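Side-chain contacts in probable zinc protease PqqL (Escherichia coli, PDB 6OFT), which probably acts as a zinc-dependent periplasmic endopeptidase of the M16 family, the chain here being the first half of the protein: residues A2-E7 with P398-Q403; F274-E279 with A418-Q423; F287-Q292 with L355-S360; S360-W365 with R407-I412. All blocks are in the same frame, centred on the assembly; numbering follows the deposited sequence.

In the fold
Contacts 2, 3 and 4 join the helices of the second half of this chain. Helix 271-296 serves contacts 2 and 3, helix 352-371 serves contacts 3 and 4, and helix 398-408 serves contacts 1 and 4. Contact 1 differs in bringing the N-terminal loop to this group of helices. All four are partly buried, and each mixes covered with more open residues. Their chemistry differs. Contact 1 sets a proline ring against a carboxylate. Contact 2 is a salt-bridge network. Contact 3 sets an amide beside a carboxylate and a methyl. Contact 4 is built on a buried tryptophan. K359 ties contacts 3 and 4 together by hydrogen bonds to the backbone oxygens of W409 and I412.

Contact 1 (A2-E7 with P398-Q403); sequences ALPQDE and PEETYQ
P4 lays the CD and CG corner of its ring against the carboxylate of E400. The closest approach is P4 CD to E400 OE1 at 3.1 Å. The neighbouring ring carbon, P4 CG, lies 3.4 Å from the same E400 OE1. The two side chains cross at about a right angle. CD is bonded to the proline nitrogen, so its C-H groups are slightly polarised, which may ease this approach to a carboxylate oxygen. The E400 chain starts with CG anti to the backbone N (chi1 174°) and then bends at chi2 (67°), which brings the carboxylate up to that corner of the ring. No hydrogen bond crosses between the segments. D6 makes a looser second touch, with OD1 4.2 Å from P398 CD. That carboxylate is held by other groups: OD1 bonds to Y23 OH and OD2 to the backbone N of K8. The loop is also tied by backbone hydrogen bonds, L3 with N269 and D6 with F395. At the start of the helix, S397 OG bonds to E400 N. The contact thus sets the loop before strand 10-13, an outermost strand of the six-stranded sheet, on the first turn of helix 398-408 in this M16 peptidase fold.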
# COMPACT_ATOMS: atom_id res chain seq x y z
N ALA A 2 10.08 -19.79 10.50
CA ALA A 2 9.63 -19.30 9.19
C ALA A 2 8.26 -19.82 8.73
O ALA A 2 7.99 -21.02 8.82
CB ALA A 2 10.68 -19.58 8.12
N LEU A 3 7.42 -18.91 8.22
CA LEU A 3 6.07 -19.23 7.75
C LEU A 3 6.07 -19.86 6.35
O LEU A 3 6.76 -19.35 5.47
CB LEU A 3 5.18 -17.98 7.78
CG LEU A 3 5.02 -17.23 9.10
CD1 LEU A 3 4.04 -16.10 8.96
CD2 LEU A 3 4.62 -18.16 10.26
N PRO A 4 5.27 -20.93 6.11
CA PRO A 4 5.25 -21.52 4.75
C PRO A 4 4.42 -20.69 3.78
O PRO A 4 3.46 -20.02 4.19
CB PRO A 4 4.60 -22.90 4.98
CG PRO A 4 3.68 -22.68 6.15
CD PRO A 4 4.37 -21.65 7.03
N GLN A 5 4.79 -20.73 2.49
CA GLN A 5 4.02 -20.04 1.46
C GLN A 5 2.96 -21.03 0.95
O GLN A 5 3.11 -22.24 1.13
CB GLN A 5 4.91 -19.47 0.32
CG GLN A 5 5.63 -20.53 -0.53
CD GLN A 5 6.51 -19.98 -1.65
OE1 GLN A 5 7.09 -18.88 -1.56
NE2 GLN A 5 6.66 -20.78 -2.71
N ASP A 6 1.88 -20.50 0.37
CA ASP A 6 0.78 -21.26 -0.20
C ASP A 6 1.32 -22.39 -1.06
O ASP A 6 2.11 -22.19 -1.98
CB ASP A 6 -0.12 -20.32 -1.04
CG ASP A 6 -1.41 -20.92 -1.58
OD1 ASP A 6 -2.40 -20.19 -1.67
OD2 ASP A 6 -1.43 -22.12 -1.90
N GLU A 7 0.89 -23.58 -0.71
CA GLU A 7 1.15 -24.87 -1.30
C GLU A 7 1.06 -24.86 -2.85
O GLU A 7 1.88 -25.50 -3.52
CB GLU A 7 0.06 -25.76 -0.71
CG GLU A 7 0.29 -27.20 -0.88
CD GLU A 7 -0.57 -27.76 -1.97
OE1 GLU A 7 -1.76 -27.40 -2.10
OE2 GLU A 7 -0.01 -28.59 -2.71
N PRO A 398 -5.13 -19.15 2.20
CA PRO A 398 -6.26 -18.98 3.14
C PRO A 398 -6.25 -20.03 4.28
O PRO A 398 -6.56 -19.68 5.42
CB PRO A 398 -7.50 -19.17 2.25
CG PRO A 398 -7.03 -18.77 0.89
CD PRO A 398 -5.62 -19.27 0.81
N GLU A 399 -5.86 -21.28 3.97
CA GLU A 399 -5.78 -22.38 4.95
C GLU A 399 -4.69 -22.11 6.00
O GLU A 399 -4.97 -22.23 7.19
CB GLU A 399 -5.58 -23.72 4.23
CG GLU A 399 -5.42 -24.95 5.13
CD GLU A 399 -6.54 -25.32 6.08
OE1 GLU A 399 -7.71 -24.93 5.85
OE2 GLU A 399 -6.24 -26.03 7.06
N GLU A 400 -3.47 -21.71 5.58
CA GLU A 400 -2.39 -21.38 6.52
C GLU A 400 -2.78 -20.19 7.40
O GLU A 400 -2.54 -20.22 8.60
CB GLU A 400 -1.06 -21.11 5.80
CG GLU A 400 0.08 -20.62 6.69
CD GLU A 400 0.66 -21.55 7.75
OE1 GLU A 400 1.64 -21.15 8.41
OE2 GLU A 400 0.14 -22.68 7.92
N THR A 401 -3.39 -19.14 6.79
CA THR A 401 -3.84 -17.93 7.51
C THR A 401 -4.83 -18.33 8.61
O THR A 401 -4.68 -17.91 9.74
CB THR A 401 -4.41 -16.90 6.53
OG1 THR A 401 -3.42 -16.61 5.54
CG2 THR A 401 -4.81 -15.61 7.21
N TYR A 402 -5.80 -19.18 8.27
CA TYR A 402 -6.79 -19.69 9.22
C TYR A 402 -6.17 -20.50 10.39
O TYR A 402 -6.47 -20.22 11.56
CB TYR A 402 -7.87 -20.50 8.47
CG TYR A 402 -8.93 -21.09 9.37
CD1 TYR A 402 -9.74 -20.27 10.16
CD2 TYR A 402 -9.13 -22.47 9.43
CE1 TYR A 402 -10.71 -20.81 10.99
CE2 TYR A 402 -10.11 -23.02 10.27
CZ TYR A 402 -10.89 -22.18 11.05
OH TYR A 402 -11.87 -22.71 11.85
N GLN A 403 -5.32 -21.52 10.06
CA GLN A 403 -4.63 -22.38 11.04
C GLN A 403 -3.68 -21.56 11.94
O GLN A 403 -3.72 -21.72 13.16
CB GLN A 403 -3.84 -23.49 10.33
CG GLN A 403 -4.70 -24.62 9.75
CD GLN A 403 -3.89 -25.77 9.15
OE1 GLN A 403 -4.31 -26.94 9.18
NE2 GLN A 403 -2.73 -25.48 8.58

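Contact 2 (F274-E279 with A418-Q423); sequences FIEQAE and AEKWQQ
K420 NZ is gripped by two carboxylates of helix 271-296. Its salt bridge to E276 OE2 spans 3.3 Å and includes a weak hydrogen bond. The second salt bridge, from K420 NZ to E279 OE1, is longer at 3.5 Å. The same E279 oxygen also lies against the aliphatic chain, with E279 OE1 3.3 Å from K420 CE. E279 CB also lies 3.8 Å from K420 CE. The lysine crosses both acids at about a right angle. Its chain bends at chi2 and again at chi4 (-53°), and this last turn sets NZ between the two acids. E276 and E279 are three residues apart, so one turn of helix presents both to one base. This is an interhelical salt-bridge network, linking helix 271-296 to helix 414-425 in the M16 fold. The two acids would probably stabilise the positive charge of K420. Each also has another partner. E279 OE2 bonds to S416 OG, near the start of helix 414-425, and this would help to hold the carboxylate in its rotation. E276 OE2 takes a weak hydrogen bond from W280 NE1. The K420 chain also rests on W280 and L283, and W421 beside it bonds through NE1 to D346 OD1.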
# COMPACT_ATOMS: atom_id res chain seq x y z
N PHE A 274 4.13 -12.47 13.13
CA PHE A 274 2.71 -12.69 12.81
C PHE A 274 1.87 -12.18 14.01
O PHE A 274 0.86 -11.52 13.80
CB PHE A 274 2.42 -14.19 12.55
CG PHE A 274 0.97 -14.50 12.20
CD1 PHE A 274 0.03 -14.73 13.19
CD2 PHE A 274 0.57 -14.57 10.87
CE1 PHE A 274 -1.31 -15.02 12.86
CE2 PHE A 274 -0.77 -14.84 10.54
CZ PHE A 274 -1.69 -15.07 11.54
N ILE A 275 2.31 -12.49 15.25
CA ILE A 275 1.63 -12.09 16.49
C ILE A 275 1.68 -10.57 16.66
O ILE A 275 0.66 -9.98 17.00
CB ILE A 275 2.18 -12.85 17.74
CG1 ILE A 275 1.82 -14.35 17.69
CG2 ILE A 275 1.68 -12.21 19.06
CD1 ILE A 275 2.75 -15.25 18.50
N GLU A 276 2.86 -9.95 16.45
CA GLU A 276 3.06 -8.50 16.56
C GLU A 276 2.08 -7.75 15.65
O GLU A 276 1.43 -6.81 16.11
CB GLU A 276 4.52 -8.11 16.26
CG GLU A 276 4.78 -6.61 16.19
CD GLU A 276 5.67 -6.02 17.27
OE1 GLU A 276 6.63 -6.70 17.69
OE2 GLU A 276 5.41 -4.86 17.68
N GLN A 277 1.96 -8.17 14.38
CA GLN A 277 1.06 -7.53 13.41
C GLN A 277 -0.38 -7.75 13.82
O GLN A 277 -1.19 -6.82 13.71
CB GLN A 277 1.31 -8.06 11.98
CG GLN A 277 0.56 -7.29 10.85
CD GLN A 277 -0.89 -7.68 10.61
OE1 GLN A 277 -1.41 -8.68 11.11
NE2 GLN A 277 -1.61 -6.88 9.82
N ALA A 278 -0.72 -8.97 14.27
CA ALA A 278 -2.08 -9.31 14.71
C ALA A 278 -2.52 -8.47 15.92
O ALA A 278 -3.69 -8.12 16.03
CB ALA A 278 -2.18 -10.79 15.03
N GLU A 279 -1.59 -8.14 16.82
CA GLU A 279 -1.89 -7.31 18.00
C GLU A 279 -2.20 -5.86 17.60
O GLU A 279 -3.13 -5.29 18.16
CB GLU A 279 -0.77 -7.38 19.05
CG GLU A 279 -0.76 -8.72 19.78
CD GLU A 279 0.11 -8.80 21.01
OE1 GLU A 279 1.15 -8.10 21.06
OE2 GLU A 279 -0.23 -9.58 21.92
N ALA A 418 -3.02 -4.65 26.60
CA ALA A 418 -2.94 -3.52 27.54
C ALA A 418 -1.51 -3.02 27.56
O ALA A 418 -1.30 -1.81 27.60
CB ALA A 418 -3.39 -3.95 28.93
N GLU A 419 -0.53 -3.94 27.46
CA GLU A 419 0.89 -3.62 27.40
C GLU A 419 1.21 -2.83 26.13
O GLU A 419 1.87 -1.79 26.22
CB GLU A 419 1.74 -4.89 27.44
CG GLU A 419 3.17 -4.63 27.87
CD GLU A 419 4.18 -5.59 27.28
OE1 GLU A 419 3.94 -6.82 27.32
OE2 GLU A 419 5.22 -5.11 26.79
N LYS A 420 0.72 -3.31 24.97
CA LYS A 420 0.91 -2.69 23.66
C LYS A 420 0.23 -1.33 23.57
O LYS A 420 0.80 -0.40 22.96
CB LYS A 420 0.41 -3.62 22.55
CG LYS A 420 1.50 -4.50 21.97
CD LYS A 420 1.67 -4.24 20.48
CE LYS A 420 2.37 -5.36 19.73
NZ LYS A 420 3.68 -5.74 20.35
N TRP A 421 -0.98 -1.20 24.16
CA TRP A 421 -1.71 0.07 24.21
C TRP A 421 -0.93 1.10 25.03
O TRP A 421 -0.78 2.25 24.60
CB TRP A 421 -3.11 -0.11 24.79
CG TRP A 421 -3.89 1.17 24.79
CD1 TRP A 421 -4.04 2.05 25.83
CD2 TRP A 421 -4.57 1.75 23.67
NE1 TRP A 421 -4.81 3.12 25.43
CE2 TRP A 421 -5.14 2.97 24.11
CE3 TRP A 421 -4.85 1.31 22.36
CZ2 TRP A 421 -5.94 3.77 23.28
CZ3 TRP A 421 -5.60 2.12 21.53
CH2 TRP A 421 -6.14 3.34 21.99
N GLN A 422 -0.43 0.70 26.22
CA GLN A 422 0.36 1.61 27.05
C GLN A 422 1.64 2.07 26.33
O GLN A 422 2.01 3.24 26.44
CB GLN A 422 0.67 1.00 28.42
CG GLN A 422 0.94 2.07 29.47
CD GLN A 422 1.64 1.53 30.68
OE1 GLN A 422 2.87 1.54 30.76
NE2 GLN A 422 0.89 1.06 31.66
N GLN A 423 2.29 1.17 25.57
CA GLN A 423 3.49 1.50 24.79
C GLN A 423 3.19 2.50 23.67
O GLN A 423 3.94 3.46 23.49
CB GLN A 423 4.13 0.23 24.23
CG GLN A 423 4.88 -0.58 25.28
CD GLN A 423 5.20 -1.97 24.81
OE1 GLN A 423 4.64 -2.48 23.84
NE2 GLN A 423 6.12 -2.63 25.51

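Contact 3 (F287-Q292 with L355-S360); sequences FNQRLQ and LDDVKS
A helix-to-helix contact in the second half of this M16 chain brings Q289 of helix 271-296 against D357 and V358 of helix 352-371. The amide end of Q289 does the touching. Q289 NE2 lies 3.2 Å from D357 OD2, and the amide and carboxylate planes are turned 44° apart. V358 meets the same amide with one methyl. V358 CG2 is 3.5 Å from Q289 NE2 and 3.8 Å from Q289 OE1, so the methyl packs against both ends of the group. The amide thus meets a carboxylate oxygen and a methyl, which come from directions roughly at right angles. Q289 reaches across because CG is anti to the backbone N (chi1 177°) and the chain stays extended beyond it. Within the second helix, S360 OG donates to D356 O at 3.2 Å, and S360 N bonds to the same oxygen, so this carbonyl is held twice. V358 also packs on M282, Q285 and L286, which carries the contact back along helix 271-296. R290 forms a salt bridge with E354, near the start of helix 352-371. On the side of the five-stranded sheet, N288 OD1 bonds to A308 N in strand 303-314, and the F287 ring meets F322 in strand 317-326.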
# COMPACT_ATOMS: atom_id res chain seq x y z
N PHE A 287 -10.92 -0.74 18.78
CA PHE A 287 -11.26 0.68 18.83
C PHE A 287 -12.50 0.92 17.94
O PHE A 287 -13.47 1.52 18.39
CB PHE A 287 -10.08 1.53 18.33
CG PHE A 287 -10.35 3.02 18.38
CD1 PHE A 287 -11.01 3.66 17.32
CD2 PHE A 287 -9.96 3.78 19.47
CE1 PHE A 287 -11.25 5.03 17.36
CE2 PHE A 287 -10.22 5.15 19.52
CZ PHE A 287 -10.86 5.77 18.46
N ASN A 288 -12.45 0.43 16.68
CA ASN A 288 -13.51 0.52 15.67
C ASN A 288 -14.81 -0.07 16.18
O ASN A 288 -15.85 0.56 16.04
CB ASN A 288 -13.08 -0.18 14.36
CG ASN A 288 -12.01 0.59 13.62
OD1 ASN A 288 -11.78 1.75 13.92
ND2 ASN A 288 -11.34 -0.03 12.65
N GLN A 289 -14.72 -1.28 16.76
CA GLN A 289 -15.83 -2.04 17.35
C GLN A 289 -16.50 -1.20 18.43
O GLN A 289 -17.69 -0.92 18.31
CB GLN A 289 -15.31 -3.40 17.90
CG GLN A 289 -16.35 -4.26 18.62
CD GLN A 289 -15.87 -5.68 18.86
OE1 GLN A 289 -15.44 -6.04 19.96
NE2 GLN A 289 -15.97 -6.52 17.84
N ARG A 290 -15.74 -0.71 19.44
CA ARG A 290 -16.29 0.11 20.52
C ARG A 290 -16.98 1.37 20.02
O ARG A 290 -18.11 1.61 20.42
CB ARG A 290 -15.25 0.45 21.60
CG ARG A 290 -15.93 0.68 22.94
CD ARG A 290 -14.97 0.96 24.04
NE ARG A 290 -14.42 -0.27 24.60
CZ ARG A 290 -13.49 -0.28 25.55
NH1 ARG A 290 -13.03 0.86 26.06
NH2 ARG A 290 -13.02 -1.43 26.01
N LEU A 291 -16.34 2.14 19.11
CA LEU A 291 -16.94 3.35 18.55
C LEU A 291 -18.26 3.06 17.82
O LEU A 291 -19.24 3.79 18.02
CB LEU A 291 -15.95 4.09 17.63
CG LEU A 291 -16.39 5.48 17.13
CD1 LEU A 291 -16.54 6.48 18.29
CD2 LEU A 291 -15.43 6.02 16.11
N GLN A 292 -18.29 2.00 16.99
CA GLN A 292 -19.49 1.59 16.24
C GLN A 292 -20.61 1.12 17.15
O GLN A 292 -21.78 1.36 16.83
CB GLN A 292 -19.16 0.53 15.18
CG GLN A 292 -18.51 1.10 13.91
CD GLN A 292 -19.33 2.17 13.23
OE1 GLN A 292 -18.94 3.35 13.19
NE2 GLN A 292 -20.50 1.80 12.70
N LEU A 355 -12.49 -9.01 23.21
CA LEU A 355 -11.39 -9.68 22.50
C LEU A 355 -11.86 -11.02 21.91
O LEU A 355 -11.55 -11.31 20.76
CB LEU A 355 -10.14 -9.86 23.41
CG LEU A 355 -8.90 -10.52 22.75
CD1 LEU A 355 -8.44 -9.76 21.47
CD2 LEU A 355 -7.76 -10.65 23.75
N ASP A 356 -12.64 -11.80 22.70
CA ASP A 356 -13.22 -13.08 22.26
C ASP A 356 -14.15 -12.90 21.06
O ASP A 356 -14.16 -13.76 20.19
CB ASP A 356 -13.97 -13.79 23.41
CG ASP A 356 -13.11 -14.52 24.42
OD1 ASP A 356 -11.93 -14.82 24.11
OD2 ASP A 356 -13.61 -14.80 25.53
N ASP A 357 -14.90 -11.79 21.01
CA ASP A 357 -15.76 -11.51 19.85
C ASP A 357 -14.95 -11.12 18.60
O ASP A 357 -15.31 -11.53 17.51
CB ASP A 357 -16.81 -10.43 20.17
CG ASP A 357 -17.79 -10.20 19.04
OD1 ASP A 357 -18.57 -11.14 18.72
OD2 ASP A 357 -17.79 -9.10 18.46
N VAL A 358 -13.86 -10.35 18.75
CA VAL A 358 -13.00 -9.97 17.62
C VAL A 358 -12.37 -11.24 16.99
O VAL A 358 -12.50 -11.44 15.79
CB VAL A 358 -11.98 -8.86 17.98
CG1 VAL A 358 -10.72 -8.91 17.12
CG2 VAL A 358 -12.64 -7.49 17.86
N LYS A 359 -11.79 -12.12 17.83
CA LYS A 359 -11.20 -13.39 17.42
C LYS A 359 -12.20 -14.32 16.71
O LYS A 359 -11.94 -14.72 15.57
CB LYS A 359 -10.55 -14.10 18.61
CG LYS A 359 -9.29 -13.42 19.12
CD LYS A 359 -8.75 -14.19 20.29
CE LYS A 359 -7.48 -13.59 20.83
NZ LYS A 359 -6.96 -14.42 21.95
N SER A 360 -13.34 -14.64 17.36
CA SER A 360 -14.37 -15.52 16.79
C SER A 360 -14.96 -15.04 15.46
O SER A 360 -15.19 -15.87 14.58
CB SER A 360 -15.48 -15.80 17.80
OG SER A 360 -16.30 -14.66 18.02

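Contact 4 (S360-W365 with R407-I412); sequences STRLTW and RLWQQI
R407 and L408 lead into W409, whose indole meets R362 and L363 of helix 352-371. R407 forms a salt bridge with E271, and L408 packs on F274. W409 then carries the contact with the six-membered part of its indole. The R362 and W409 side chains cross at about a right angle. R362 NE lies oblique to the ring, 3.4 Å from W409 CH2, and R362 CB is 3.5 Å from the same carbon. W409 CH2 sits at the edge of the guanidinium, near its plane. The R362 chain bends at chi3 (81°), and its guanidinium stands steeply to the indole, the planes 75° apart. The guanidinium is fixed by two outside bonds, NH1 to Q285 OE1 and NH2 to S281 OG. L363 gives an apolar touch, with CG 3.8 Å from W409 CZ3; the L363 and W409 side chains run past each other, pointing opposite ways. In the helix facing the ring, T364 OG1 bonds to S360 O at 2.7 Å. T364 N reaches that oxygen from the other face of the carbonyl plane. Further along, Q411 packs on I275. I412 offers its carbonyl oxygen to K359 NZ, which also bonds to W409 O. The indole also rests on A278 and M282, so this buried ring lies where helix 271-296, helix 352-371 and the chain following helix 398-408 come together.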
# COMPACT_ATOMS: atom_id res chain seq x y z
N SER A 360 -13.34 -14.64 17.36
CA SER A 360 -14.37 -15.52 16.79
C SER A 360 -14.96 -15.04 15.46
O SER A 360 -15.19 -15.87 14.58
CB SER A 360 -15.48 -15.80 17.80
OG SER A 360 -16.30 -14.66 18.02
N THR A 361 -15.19 -13.72 15.29
CA THR A 361 -15.75 -13.17 14.04
C THR A 361 -14.72 -13.16 12.90
O THR A 361 -15.09 -13.31 11.73
CB THR A 361 -16.38 -11.78 14.24
OG1 THR A 361 -15.40 -10.90 14.78
CG2 THR A 361 -17.61 -11.82 15.12
N ARG A 362 -13.43 -12.97 13.25
CA ARG A 362 -12.31 -13.00 12.30
C ARG A 362 -12.07 -14.44 11.86
O ARG A 362 -11.92 -14.68 10.67
CB ARG A 362 -11.04 -12.37 12.89
CG ARG A 362 -11.01 -10.86 12.80
CD ARG A 362 -9.99 -10.27 13.75
NE ARG A 362 -8.64 -10.33 13.20
CZ ARG A 362 -7.84 -9.29 13.03
NH1 ARG A 362 -8.24 -8.06 13.36
NH2 ARG A 362 -6.63 -9.46 12.52
N LEU A 363 -12.09 -15.40 12.81
CA LEU A 363 -11.92 -16.81 12.49
C LEU A 363 -13.07 -17.34 11.63
O LEU A 363 -12.82 -18.17 10.75
CB LEU A 363 -11.77 -17.68 13.75
CG LEU A 363 -10.45 -17.52 14.54
CD1 LEU A 363 -10.56 -18.21 15.89
CD2 LEU A 363 -9.24 -18.03 13.74
N THR A 364 -14.31 -16.86 11.87
CA THR A 364 -15.49 -17.24 11.06
C THR A 364 -15.24 -16.80 9.60
O THR A 364 -15.46 -17.59 8.68
CB THR A 364 -16.79 -16.64 11.65
OG1 THR A 364 -16.96 -17.12 12.98
CG2 THR A 364 -18.02 -16.97 10.81
N TRP A 365 -14.77 -15.55 9.42
CA TRP A 365 -14.44 -14.97 8.12
C TRP A 365 -13.31 -15.76 7.46
O TRP A 365 -13.38 -16.07 6.26
CB TRP A 365 -14.03 -13.49 8.25
CG TRP A 365 -13.92 -12.81 6.92
CD1 TRP A 365 -14.92 -12.19 6.23
CD2 TRP A 365 -12.76 -12.77 6.06
NE1 TRP A 365 -14.46 -11.75 5.01
CE2 TRP A 365 -13.14 -12.08 4.88
CE3 TRP A 365 -11.44 -13.24 6.17
CZ2 TRP A 365 -12.25 -11.87 3.82
CZ3 TRP A 365 -10.56 -13.03 5.12
CH2 TRP A 365 -10.96 -12.35 3.96
N ARG A 407 -4.13 -20.85 16.09
CA ARG A 407 -3.07 -21.24 17.01
C ARG A 407 -2.31 -20.05 17.64
O ARG A 407 -2.12 -20.04 18.85
CB ARG A 407 -2.10 -22.21 16.31
CG ARG A 407 -0.91 -22.63 17.17
CD ARG A 407 -0.06 -23.67 16.49
NE ARG A 407 0.52 -23.18 15.24
CZ ARG A 407 1.73 -22.64 15.15
NH1 ARG A 407 2.50 -22.53 16.23
NH2 ARG A 407 2.19 -22.22 13.98
N LEU A 408 -1.82 -19.10 16.84
CA LEU A 408 -1.01 -17.99 17.37
C LEU A 408 -1.81 -16.93 18.13
O LEU A 408 -1.25 -16.30 19.03
CB LEU A 408 -0.15 -17.34 16.28
CG LEU A 408 0.92 -18.26 15.65
CD1 LEU A 408 1.68 -17.52 14.57
CD2 LEU A 408 1.90 -18.82 16.70
N TRP A 409 -3.10 -16.72 17.78
CA TRP A 409 -3.91 -15.71 18.48
C TRP A 409 -4.18 -16.07 19.94
O TRP A 409 -4.57 -15.18 20.69
CB TRP A 409 -5.23 -15.41 17.75
CG TRP A 409 -5.12 -14.67 16.44
CD1 TRP A 409 -4.02 -14.08 15.92
CD2 TRP A 409 -6.19 -14.42 15.52
NE1 TRP A 409 -4.33 -13.47 14.73
CE2 TRP A 409 -5.66 -13.67 14.45
CE3 TRP A 409 -7.56 -14.76 15.49
CZ2 TRP A 409 -6.43 -13.26 13.36
CZ3 TRP A 409 -8.33 -14.35 14.41
CH2 TRP A 409 -7.76 -13.62 13.36
N GLN A 410 -3.92 -17.33 20.38
CA GLN A 410 -4.13 -17.69 21.78
C GLN A 410 -3.03 -17.06 22.68
O GLN A 410 -3.19 -16.97 23.90
CB GLN A 410 -4.32 -19.21 21.99
CG GLN A 410 -3.14 -20.10 21.66
CD GLN A 410 -3.53 -21.51 21.26
OE1 GLN A 410 -4.41 -21.75 20.42
NE2 GLN A 410 -2.85 -22.50 21.83
N GLN A 411 -1.96 -16.53 22.06
CA GLN A 411 -0.90 -15.78 22.73
C GLN A 411 -1.31 -14.29 22.90
O GLN A 411 -0.64 -13.54 23.60
CB GLN A 411 0.41 -15.88 21.94
CG GLN A 411 1.12 -17.20 22.19
CD GLN A 411 2.33 -17.35 21.33
OE1 GLN A 411 3.35 -16.70 21.54
NE2 GLN A 411 2.23 -18.22 20.34
N ILE A 412 -2.41 -13.88 22.24
CA ILE A 412 -2.92 -12.50 22.33
C ILE A 412 -3.96 -12.44 23.44
O ILE A 412 -4.97 -13.13 23.38
CB ILE A 412 -3.46 -11.99 20.97
CG1 ILE A 412 -2.35 -12.09 19.89
CG2 ILE A 412 -4.04 -10.55 21.09
CD1 ILE A 412 -2.82 -11.92 18.47